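MutT/nudix family protein (Streptococcus pneumoniae, PDB 4HFQ) hydrolyses UDP-X nucleotides, probably at the diphosphate bond, including precursors of peptidoglycan biosynthesis, as a Nudix hydrolase. Local coordinates at residues A[125-137]-A[189-203]. Sequence-based numbering, arbitrary orientation. Where two conformers were deposited one is given.
With GOL (glycerol), chain K.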
ATOM      1  N   GLU A 125      10.048  18.089  -7.386  1.00 12.76           N
ATOM      2  CA  GLU A 125      10.489  19.018  -6.353  1.00 13.64           C
ATOM      3  C   GLU A 125      10.367  18.460  -4.934  1.00 13.38           C
ATOM      4  O   GLU A 125      11.246  18.687  -4.110  1.00 14.50           O
ATOM      5  CB  GLU A 125       9.737  20.348  -6.480  1.00 15.17           C
ATOM      6  CG  GLU A 125       9.956  21.021  -7.834  1.00 17.25           C
ATOM      7  CD  GLU A 125       9.133  22.289  -8.030  1.00 19.89           C
ATOM      8  OE1 GLU A 125       7.890  22.241  -7.889  1.00 21.83           O
ATOM      9  OE2 GLU A 125       9.732  23.342  -8.377  1.00 21.95           O
ATOM     10  N   ARG A 126       9.275  17.750  -4.641  1.00 12.66           N
ATOM     11  CA  ARG A 126       9.085  17.171  -3.304  1.00 12.31           C
ATOM     12  C   ARG A 126       7.928  16.193  -3.344  1.00 11.17           C
ATOM     13  O   ARG A 126       7.150  16.176  -4.294  1.00 11.37           O
ATOM     14  CB  ARG A 126       8.834  18.262  -2.245  1.00 13.85           C
ATOM     15  CG  ARG A 126       7.542  19.036  -2.462  1.00 15.34           C
ATOM     16  CD  ARG A 126       7.326  20.137  -1.424  1.00 17.63           C
ATOM     17  NE  ARG A 126       6.956  19.589  -0.118  1.00 19.64           N
ATOM     18  CZ  ARG A 126       6.135  20.187   0.748  1.00 20.16           C
ATOM     19  NH1 ARG A 126       5.555  21.342   0.443  1.00 20.78           N
ATOM     20  NH2 ARG A 126       5.880  19.608   1.909  1.00 21.08           N
ATOM     21  N   LEU A 127       7.828  15.379  -2.304  1.00  9.97           N
ATOM     22  CA  LEU A 127       6.659  14.534  -2.104  1.00  9.62           C
ATOM     23  C   LEU A 127       5.684  15.306  -1.215  1.00  9.08           C
ATOM     24  O   LEU A 127       6.057  15.720  -0.104  1.00 10.13           O
ATOM     25  CB  LEU A 127       7.067  13.211  -1.451  1.00  9.61           C
ATOM     26  CG  LEU A 127       5.959  12.217  -1.084  1.00  9.55           C
ATOM     27  CD1 LEU A 127       5.218  11.759  -2.326  1.00 10.12           C
ATOM     28  CD2 LEU A 127       6.590  11.033  -0.364  1.00 10.26           C
ATOM     29  N   LEU A 128       4.455  15.526  -1.691  1.00  8.61           N
ATOM     30  CA  LEU A 128       3.458  16.277  -0.919  1.00  8.77           C
ATOM     31  C   LEU A 128       2.615  15.382  -0.017  1.00  8.45           C
ATOM     32  O   LEU A 128       2.197  15.802   1.066  1.00  8.73           O
ATOM     33  CB  LEU A 128       2.541  17.093  -1.829  1.00  9.50           C
ATOM     34  CG  LEU A 128       3.243  18.139  -2.702  1.00 10.15           C
ATOM     35  CD1 LEU A 128       2.261  18.615  -3.747  1.00 10.37           C
ATOM     36  CD2 LEU A 128       3.750  19.321  -1.892  1.00 11.17           C
ATOM     37  N   ALA A 129       2.310  14.163  -0.478  1.00  7.97           N
ATOM     38  CA  ALA A 129       1.390  13.297   0.251  1.00  7.93           C
ATOM     39  C   ALA A 129       1.606  11.875  -0.138  1.00  7.48           C
ATOM     40  O   ALA A 129       1.968  11.579  -1.290  1.00  7.65           O
ATOM     41  CB  ALA A 129      -0.058  13.662  -0.055  1.00  8.39           C
ATOM     42  N   VAL A 130       1.308  10.981   0.812  1.00  7.40           N
ATOM     43  CA  VAL A 130       1.065   9.571   0.471  1.00  7.89           C
ATOM     44  C   VAL A 130      -0.325   9.238   1.012  1.00  7.75           C
ATOM     45  O   VAL A 130      -0.519   9.158   2.228  1.00  8.06           O
ATOM     46  CB  VAL A 130       2.119   8.602   1.057  1.00  8.21           C
ATOM     47  CG1 VAL A 130       1.839   7.183   0.571  1.00  9.04           C
ATOM     48  CG2 VAL A 130       3.523   9.013   0.642  1.00  8.74           C
ATOM     49  N   PHE A 131      -1.296   9.134   0.103  1.00  7.58           N
ATOM     50  CA  PHE A 131      -2.687   8.839   0.465  1.00  7.60           C
ATOM     51  C   PHE A 131      -2.993   7.341   0.420  1.00  7.56           C
ATOM     52  O   PHE A 131      -2.499   6.610  -0.448  1.00  7.67           O
ATOM     53  CB  PHE A 131      -3.664   9.522  -0.506  1.00  7.90           C
ATOM     54  CG  PHE A 131      -3.671  11.026  -0.456  1.00  8.33           C
ATOM     55  CD1 PHE A 131      -4.062  11.702   0.687  1.00  8.62           C
ATOM     56  CD2 PHE A 131      -3.330  11.757  -1.585  1.00  8.55           C
ATOM     57  CE1 PHE A 131      -4.114  13.097   0.705  1.00  9.02           C
ATOM     58  CE2 PHE A 131      -3.377  13.149  -1.572  1.00  8.85           C
ATOM     59  CZ  PHE A 131      -3.767  13.812  -0.424  1.00  8.95           C
ATOM     60  N   ASP A 132      -3.868   6.921   1.323  1.00  7.66           N
ATOM     61  CA  ASP A 132      -4.437   5.570   1.314  1.00  7.90           C
ATOM     62  C   ASP A 132      -5.738   5.623   0.524  1.00  7.57           C
ATOM     63  O   ASP A 132      -6.712   6.264   0.972  1.00  7.41           O
ATOM     64  CB  ASP A 132      -4.697   5.126   2.759  1.00  8.22           C
ATOM     65  CG  ASP A 132      -5.300   3.738   2.872  1.00  8.61           C
ATOM     66  OD1 ASP A 132      -5.444   3.014   1.867  1.00  8.08           O
ATOM     67  OD2 ASP A 132      -5.638   3.403   4.018  1.00 10.54           O
ATOM     68  N   THR A 133      -5.804   4.929  -0.615  1.00  7.59           N
ATOM     69  CA  THR A 133      -7.068   4.954  -1.382  1.00  7.80           C
ATOM     70  C   THR A 133      -8.234   4.340  -0.637  1.00  8.33           C
ATOM     71  O   THR A 133      -9.392   4.686  -0.896  1.00  8.70           O
ATOM     72  CB  THR A 133      -6.957   4.310  -2.771  1.00  7.70           C
ATOM     73  OG1 THR A 133      -6.556   2.936  -2.626  1.00  7.78           O
ATOM     74  CG2 THR A 133      -5.977   5.053  -3.652  1.00  7.86           C
ATOM     75  N   ASN A 134      -7.961   3.459   0.317  1.00  8.24           N
ATOM     76  CA  ASN A 134      -9.069   2.902   1.104  1.00  8.71           C
ATOM     77  C   ASN A 134      -9.770   3.971   1.911  1.00  9.42           C
ATOM     78  O   ASN A 134     -10.961   3.832   2.201  1.00 10.62           O
ATOM     79  CB  ASN A 134      -8.606   1.764   2.021  1.00  8.61           C
ATOM     80  CG  ASN A 134      -8.566   0.425   1.324  1.00  8.29           C
ATOM     81  OD1 ASN A 134      -8.548   0.317   0.107  1.00  8.56           O
ATOM     82  ND2 ASN A 134      -8.511  -0.640   2.128  1.00  8.76           N
ATOM     83  N   ARG A 135      -9.051   5.039   2.258  1.00  9.50           N
ATOM     84  CA  ARG A 135      -9.641   6.173   2.980  1.00 10.26           C
ATOM     85  C   ARG A 135     -10.403   7.124   2.065  1.00 10.79           C
ATOM     86  O   ARG A 135     -11.535   7.515   2.379  1.00 12.42           O
ATOM     87  CB  ARG A 135      -8.553   6.932   3.748  1.00 11.03           C
ATOM     88  CG  ARG A 135      -9.045   8.216   4.426  1.00 12.21           C
ATOM     89  CD  ARG A 135      -7.963   8.803   5.324  1.00 14.10           C
ATOM     90  NE  ARG A 135      -7.649   7.927   6.449  1.00 16.41           N
ATOM     91  CZ  ARG A 135      -8.290   7.944   7.612  1.00 17.95           C
ATOM     92  NH1 ARG A 135      -9.281   8.802   7.819  1.00 18.47           N
ATOM     93  NH2 ARG A 135      -7.959   7.095   8.572  1.00 19.94           N
ATOM     94  N   PHE A 136      -9.806   7.481   0.936  1.00 10.07           N
ATOM     95  CA  PHE A 136     -10.331   8.589   0.122  1.00 10.18           C
ATOM     96  C   PHE A 136     -11.144   8.171  -1.082  1.00 10.28           C
ATOM     97  O   PHE A 136     -11.958   8.953  -1.564  1.00 11.24           O
ATOM     98  CB  PHE A 136      -9.189   9.485  -0.352  1.00 10.20           C
ATOM     99  CG  PHE A 136      -8.589  10.306   0.739  1.00  9.83           C
ATOM    100  CD1 PHE A 136      -9.159  11.533   1.100  1.00 10.20           C
ATOM    101  CD2 PHE A 136      -7.461   9.859   1.421  1.00  9.90           C
ATOM    102  CE1 PHE A 136      -8.605  12.288   2.120  1.00 10.59           C
ATOM    103  CE2 PHE A 136      -6.919  10.607   2.445  1.00 10.58           C
ATOM    104  CZ  PHE A 136      -7.479  11.830   2.796  1.00 10.60           C
ATOM    105  N   GLN A 137     -10.888   6.992  -1.624  1.00  9.22           N
ATOM    106  CA  GLN A 137     -11.546   6.550  -2.835  1.00  8.95           C
ATOM    107  C   GLN A 137     -11.499   5.026  -2.893  1.00  8.84           C
ATOM    108  O   GLN A 137     -10.874   4.417  -3.775  1.00  8.70           O
ATOM    109  CB  GLN A 137     -10.889   7.184  -4.066  1.00  8.70           C
ATOM    110  CG  GLN A 137      -9.370   6.943  -4.229  1.00  8.61           C
ATOM    111  CD  GLN A 137      -8.500   8.180  -4.013  1.00  8.51           C
ATOM    112  OE1 GLN A 137      -7.566   8.164  -3.210  1.00  8.83           O
ATOM    113  NE2 GLN A 137      -8.779   9.252  -4.761  1.00  9.46           N
ATOM    114  N   LEU A 189      -6.339  19.437   0.338  0.50 12.19           N
ATOM    115  CA  LEU A 189      -5.238  19.080   1.236  0.50 12.25           C
ATOM    116  C   LEU A 189      -3.888  19.382   0.598  0.50 11.40           C
ATOM    117  O   LEU A 189      -3.005  19.980   1.216  0.50 10.82           O
ATOM    118  CB  LEU A 189      -5.302  17.583   1.553  0.50 13.72           C
ATOM    119  CG  LEU A 189      -5.466  17.035   2.971  0.50 15.06           C
ATOM    120  CD1 LEU A 189      -6.483  17.784   3.812  0.50 15.75           C
ATOM    121  CD2 LEU A 189      -5.837  15.570   2.883  0.50 14.79           C
ATOM    122  N   LEU A 190      -3.732  18.940  -0.647  1.00 10.54           N
ATOM    123  CA  LEU A 190      -2.496  19.148  -1.397  1.00 10.36           C
ATOM    124  C   LEU A 190      -2.139  20.618  -1.556  1.00 10.20           C
ATOM    125  O   LEU A 190      -0.984  20.979  -1.435  1.00  9.71           O
ATOM    126  CB  LEU A 190      -2.579  18.476  -2.764  1.00  9.53           C
ATOM    127  CG  LEU A 190      -2.540  16.948  -2.696  1.00  9.13           C
ATOM    128  CD1 LEU A 190      -3.043  16.412  -4.018  1.00  9.72           C
ATOM    129  CD2 LEU A 190      -1.114  16.498  -2.396  1.00  9.63           C
ATOM    130  N   TRP A 191      -3.155  21.454  -1.786  1.00 10.69           N
ATOM    131  CA  TRP A 191      -2.926  22.881  -1.887  1.00 11.19           C
ATOM    132  C   TRP A 191      -2.371  23.452  -0.606  1.00 11.13           C
ATOM    133  O   TRP A 191      -1.430  24.253  -0.631  1.00 11.33           O
ATOM    134  CB  TRP A 191      -4.233  23.557  -2.287  1.00 12.77           C
ATOM    135  CG  TRP A 191      -4.160  25.053  -2.419  1.00 14.42           C
ATOM    136  CD1 TRP A 191      -4.535  25.997  -1.475  1.00 15.86           C
ATOM    137  CD2 TRP A 191      -3.716  25.812  -3.577  1.00 16.64           C
ATOM    138  NE1 TRP A 191      -4.330  27.269  -1.956  1.00 16.30           N
ATOM    139  CE2 TRP A 191      -3.853  27.225  -3.220  1.00 17.48           C
ATOM    140  CE3 TRP A 191      -3.239  25.477  -4.839  1.00 18.62           C
ATOM    141  CZ2 TRP A 191      -3.517  28.240  -4.101  1.00 18.64           C
ATOM    142  CZ3 TRP A 191      -2.904  26.507  -5.720  1.00 19.77           C
ATOM    143  CH2 TRP A 191      -3.037  27.859  -5.355  1.00 20.65           C
ATOM    144  N   GLN A 192      -2.912  23.009   0.530  1.00 10.88           N
ATOM    145  CA  GLN A 192      -2.410  23.457   1.821  1.00 11.49           C
ATOM    146  C   GLN A 192      -0.964  23.013   2.074  1.00 11.35           C
ATOM    147  O   GLN A 192      -0.150  23.783   2.592  1.00 11.13           O
ATOM    148  CB  GLN A 192      -3.343  23.007   2.953  1.00 11.97           C
ATOM    149  CG  GLN A 192      -4.748  23.616   2.881  1.00 12.54           C
ATOM    150  CD  GLN A 192      -4.745  25.137   2.875  1.00 13.03           C
ATOM    151  OE1 GLN A 192      -5.469  25.774   2.084  1.00 14.39           O
ATOM    152  NE2 GLN A 192      -3.918  25.722   3.713  1.00 12.66           N
ATOM    153  N   VAL A 193      -0.625  21.770   1.707  1.00 11.08           N
ATOM    154  CA  VAL A 193       0.767  21.303   1.841  1.00 11.38           C
ATOM    155  C   VAL A 193       1.693  22.098   0.903  1.00 11.38           C
ATOM    156  O   VAL A 193       2.754  22.580   1.300  1.00 11.48           O
ATOM    157  CB  VAL A 193       0.905  19.795   1.519  1.00 11.19           C
ATOM    158  CG1 VAL A 193       2.359  19.354   1.665  1.00 11.68           C
ATOM    159  CG2 VAL A 193       0.028  18.947   2.422  1.00 11.81           C
ATOM    160  N   TYR A 194       1.246  22.248  -0.338  1.00 11.75           N
ATOM    161  CA  TYR A 194       2.019  22.950  -1.362  1.00 12.47           C
ATOM    162  C   TYR A 194       2.361  24.386  -0.932  1.00 13.10           C
ATOM    163  O   TYR A 194       3.477  24.850  -1.156  1.00 13.07           O
ATOM    164  CB  TYR A 194       1.247  22.945  -2.685  1.00 13.11           C
ATOM    165  CG  TYR A 194       1.831  23.870  -3.725  1.00 14.14           C
ATOM    166  CD1 TYR A 194       2.992  23.524  -4.405  1.00 14.63           C
ATOM    167  CD2 TYR A 194       1.235  25.097  -4.010  1.00 15.30           C
ATOM    168  CE1 TYR A 194       3.554  24.379  -5.343  1.00 15.95           C
ATOM    169  CE2 TYR A 194       1.778  25.949  -4.965  1.00 16.08           C
ATOM    170  CZ  TYR A 194       2.935  25.582  -5.612  1.00 16.39           C
ATOM    171  OH  TYR A 194       3.501  26.421  -6.561  1.00 18.41           O
ATOM    172  N   GLN A 195       1.383  25.064  -0.323  0.50 13.20           N
ATOM    173  CA  GLN A 195       1.549  26.449   0.124  0.50 14.23           C
ATOM    174  C   GLN A 195       2.264  26.549   1.479  0.50 14.49           C
ATOM    175  O   GLN A 195       2.403  27.653   2.017  0.50 14.86           O
ATOM    176  CB  GLN A 195       0.188  27.155   0.208  0.50 14.88           C
ATOM    177  CG  GLN A 195      -0.614  27.200  -1.090  0.50 15.61           C
ATOM    178  CD  GLN A 195       0.011  28.094  -2.144  0.50 16.06           C
ATOM    179  OE1 GLN A 195       0.985  28.781  -1.879  0.50 17.04           O
ATOM    180  NE2 GLN A 195      -0.546  28.080  -3.348  0.50 16.62           N
ATOM    181  N   GLY A 196       2.700  25.416   2.033  1.00 14.46           N
ATOM    182  CA  GLY A 196       3.467  25.393   3.282  1.00 14.55           C
ATOM    183  C   GLY A 196       2.642  25.696   4.520  1.00 15.01           C
ATOM    184  O   GLY A 196       3.202  26.043   5.565  1.00 17.01           O
ATOM    185  N   HIS A 197       1.324  25.545   4.418  1.00 13.96           N
ATOM    186  CA  HIS A 197       0.437  25.778   5.557  1.00 14.70           C
ATOM    187  C   HIS A 197       0.373  24.591   6.471  1.00 15.20           C
ATOM    188  O   HIS A 197      -0.118  24.678   7.595  1.00 16.75           O
ATOM    189  CB  HIS A 197      -0.960  26.130   5.071  1.00 14.79           C
ATOM    190  CG  HIS A 197      -1.020  27.364   4.191  1.00 15.63           C
ATOM    191  ND1 HIS A 197      -2.131  27.712   3.526  1.00 15.39           N
ATOM    192  CD2 HIS A 197      -0.060  28.333   3.884  1.00 16.32           C
ATOM    193  CE1 HIS A 197      -1.900  28.838   2.820  1.00 15.91           C
ATOM    194  NE2 HIS A 197      -0.640  29.222   3.051  1.00 17.03           N
ATOM    195  N   ARG A 198       0.875  23.452   6.002  1.00 14.40           N
ATOM    196  CA  ARG A 198       0.994  22.255   6.835  1.00 14.46           C
ATOM    197  C   ARG A 198       2.070  21.400   6.213  1.00 13.90           C
ATOM    198  O   ARG A 198       2.473  21.661   5.086  1.00 14.05           O
ATOM    199  CB  ARG A 198      -0.315  21.488   6.901  1.00 15.05           C
ATOM    200  CG  ARG A 198      -0.857  21.102   5.535  1.00 15.71           C
ATOM    201  CD  ARG A 198      -1.718  19.864   5.639  1.00 16.97           C
ATOM    202  NE  ARG A 198      -0.901  18.726   6.047  1.00 16.51           N
ATOM    203  CZ  ARG A 198      -1.358  17.648   6.667  1.00 17.59           C
ATOM    204  NH1 ARG A 198      -2.653  17.542   6.957  1.00 19.29           N
ATOM    205  NH2 ARG A 198      -0.523  16.675   6.987  1.00 16.84           N
ATOM    206  N   GLY A 199       2.533  20.397   6.948  1.00 13.24           N
ATOM    207  CA  GLY A 199       3.562  19.494   6.458  1.00 12.67           C
ATOM    208  C   GLY A 199       2.989  18.400   5.574  1.00 11.63           C
ATOM    209  O   GLY A 199       1.773  18.289   5.357  1.00 11.64           O
ATOM    210  N   GLN A 200       3.904  17.594   5.065  1.00 11.12           N
ATOM    211  CA  GLN A 200       3.585  16.425   4.263  1.00 10.93           C
ATOM    212  C   GLN A 200       2.428  15.603   4.845  1.00 10.80           C
ATOM    213  O   GLN A 200       2.411  15.306   6.043  1.00 11.35           O
ATOM    214  CB  GLN A 200       4.836  15.560   4.206  1.00 11.09           C
ATOM    215  CG  GLN A 200       4.659  14.344   3.315  1.00 11.16           C
ATOM    216  CD  GLN A 200       5.985  13.686   3.066  1.00 11.94           C
ATOM    217  OE1 GLN A 200       6.640  13.943   2.045  1.00 13.97           O
ATOM    218  NE2 GLN A 200       6.415  12.865   4.013  1.00 10.94           N
ATOM    219  N   TYR A 201       1.482  15.221   3.986  1.00  9.97           N
ATOM    220  CA  TYR A 201       0.349  14.401   4.409  1.00 10.09           C
ATOM    221  C   TYR A 201       0.685  12.911   4.303  1.00  9.84           C
ATOM    222  O   TYR A 201       1.107  12.468   3.252  1.00  9.91           O
ATOM    223  CB  TYR A 201      -0.894  14.713   3.558  1.00 10.72           C
ATOM    224  CG  TYR A 201      -2.102  13.947   4.036  1.00 11.18           C
ATOM    225  CD1 TYR A 201      -2.286  12.611   3.663  1.00 10.82           C
ATOM    226  CD2 TYR A 201      -3.039  14.532   4.898  1.00 11.76           C
ATOM    227  CE1 TYR A 201      -3.365  11.880   4.135  1.00 11.37           C
ATOM    228  CE2 TYR A 201      -4.130  13.807   5.364  1.00 12.16           C
ATOM    229  CZ  TYR A 201      -4.280  12.490   4.983  1.00 11.44           C
ATOM    230  OH  TYR A 201      -5.352  11.773   5.469  1.00 12.16           O
ATOM    231  N   LEU A 202       0.491  12.165   5.381  1.00  9.93           N
ATOM    232  CA  LEU A 202       0.698  10.723   5.378  1.00 10.54           C
ATOM    233  C   LEU A 202      -0.465  10.004   6.030  1.00 10.64           C
ATOM    234  O   LEU A 202      -0.792  10.265   7.188  1.00 12.18           O
ATOM    235  CB  LEU A 202       1.942  10.339   6.177  1.00 11.79           C
ATOM    236  CG  LEU A 202       3.289  10.919   5.767  1.00 12.60           C
ATOM    237  CD1 LEU A 202       4.275  10.508   6.848  1.00 13.99           C
ATOM    238  CD2 LEU A 202       3.719  10.415   4.396  1.00 12.67           C
ATOM    239  N   ASP A 203      -1.082   9.076   5.313  1.00  9.64           N
ATOM    240  CA  ASP A 203      -2.045   8.182   5.961  1.00 10.27           C
ATOM    241  C   ASP A 203      -1.355   7.057   6.724  1.00 11.23           C
ATOM    242  O   ASP A 203      -0.297   6.598   6.325  1.00 10.37           O
ATOM    243  CB  ASP A 203      -3.027   7.617   4.938  1.00 10.01           C
ATOM    244  CG  ASP A 203      -4.128   8.595   4.579  1.00  9.84           C
ATOM    245  OD1 ASP A 203      -4.673   9.264   5.497  1.00 10.91           O
ATOM    246  OD2 ASP A 203      -4.475   8.670   3.387  1.00  9.56           O
TER
HETATM  247  C1  GOL K 309      -4.930   8.114   8.291  1.00 32.12           C
HETATM  248  O1  GOL K 309      -4.588   9.496   8.446  1.00 34.46           O
HETATM  249  C2  GOL K 309      -4.036   7.163   9.092  1.00 31.38           C
HETATM  250  O2  GOL K 309      -3.360   7.820  10.169  1.00 36.15           O
HETATM  251  C3  GOL K 309      -4.916   6.063   9.674  1.00 32.73           C
HETATM  252  O3  GOL K 309      -5.471   5.274   8.612  1.00 29.90           O
HETATM  253  O   HOH W   1       4.715  21.576   3.540  1.00 18.72           O
HETATM  254  O   HOH W   2       5.669  23.183  -1.642  1.00 22.23           O
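Ala129 and Val130 pair in parallel with Tyr201 and Leu202. Tyr201 N donates to Leu128 O, Val130 N to Tyr201 O and Asp203 N to Val130 O. Asp203 OD2 continues the pairing, taking Asp132 N on its anti lone pair at 2.8 Å, nearly straight (174°). Asp203 OD1 accepts from Tyr201 OH at 2.6 Å and forms a salt bridge with Arg135 NE. These bonds hold the carboxylate. A glycerol, probably from the crystallisation liquor, bridges Arg135 and, weakly, Asp203.

In the aromatic cluster, Phe131 CE1 sits over a face of the Tyr201 ring, 3.5 Å from Tyr201 CD1, the planes inclined at 42°. Phe136 turns its edge to Tyr201 OH and Asp203 OD2.

Leu190 CD2 touches CB of Leu128 and of Ala129, and Val193 CG1 meets Leu128 CD2. Arg126 NH1 donates a hydrogen bond to Val193 O from above its carbonyl plane; Gly196 N comes from the other face. Two waters also link Arg126 to the helix end.

The tail adds a short strand, parallel to strand 120-132, to the Nudix sheet; the Asp203 backbone also bonds to the second subunit. Helix 184-194, ended by a Schellman motif at Gly196, packs on the face carrying Ala129 and Tyr201, as in the alpha/beta/alpha Nudix fold.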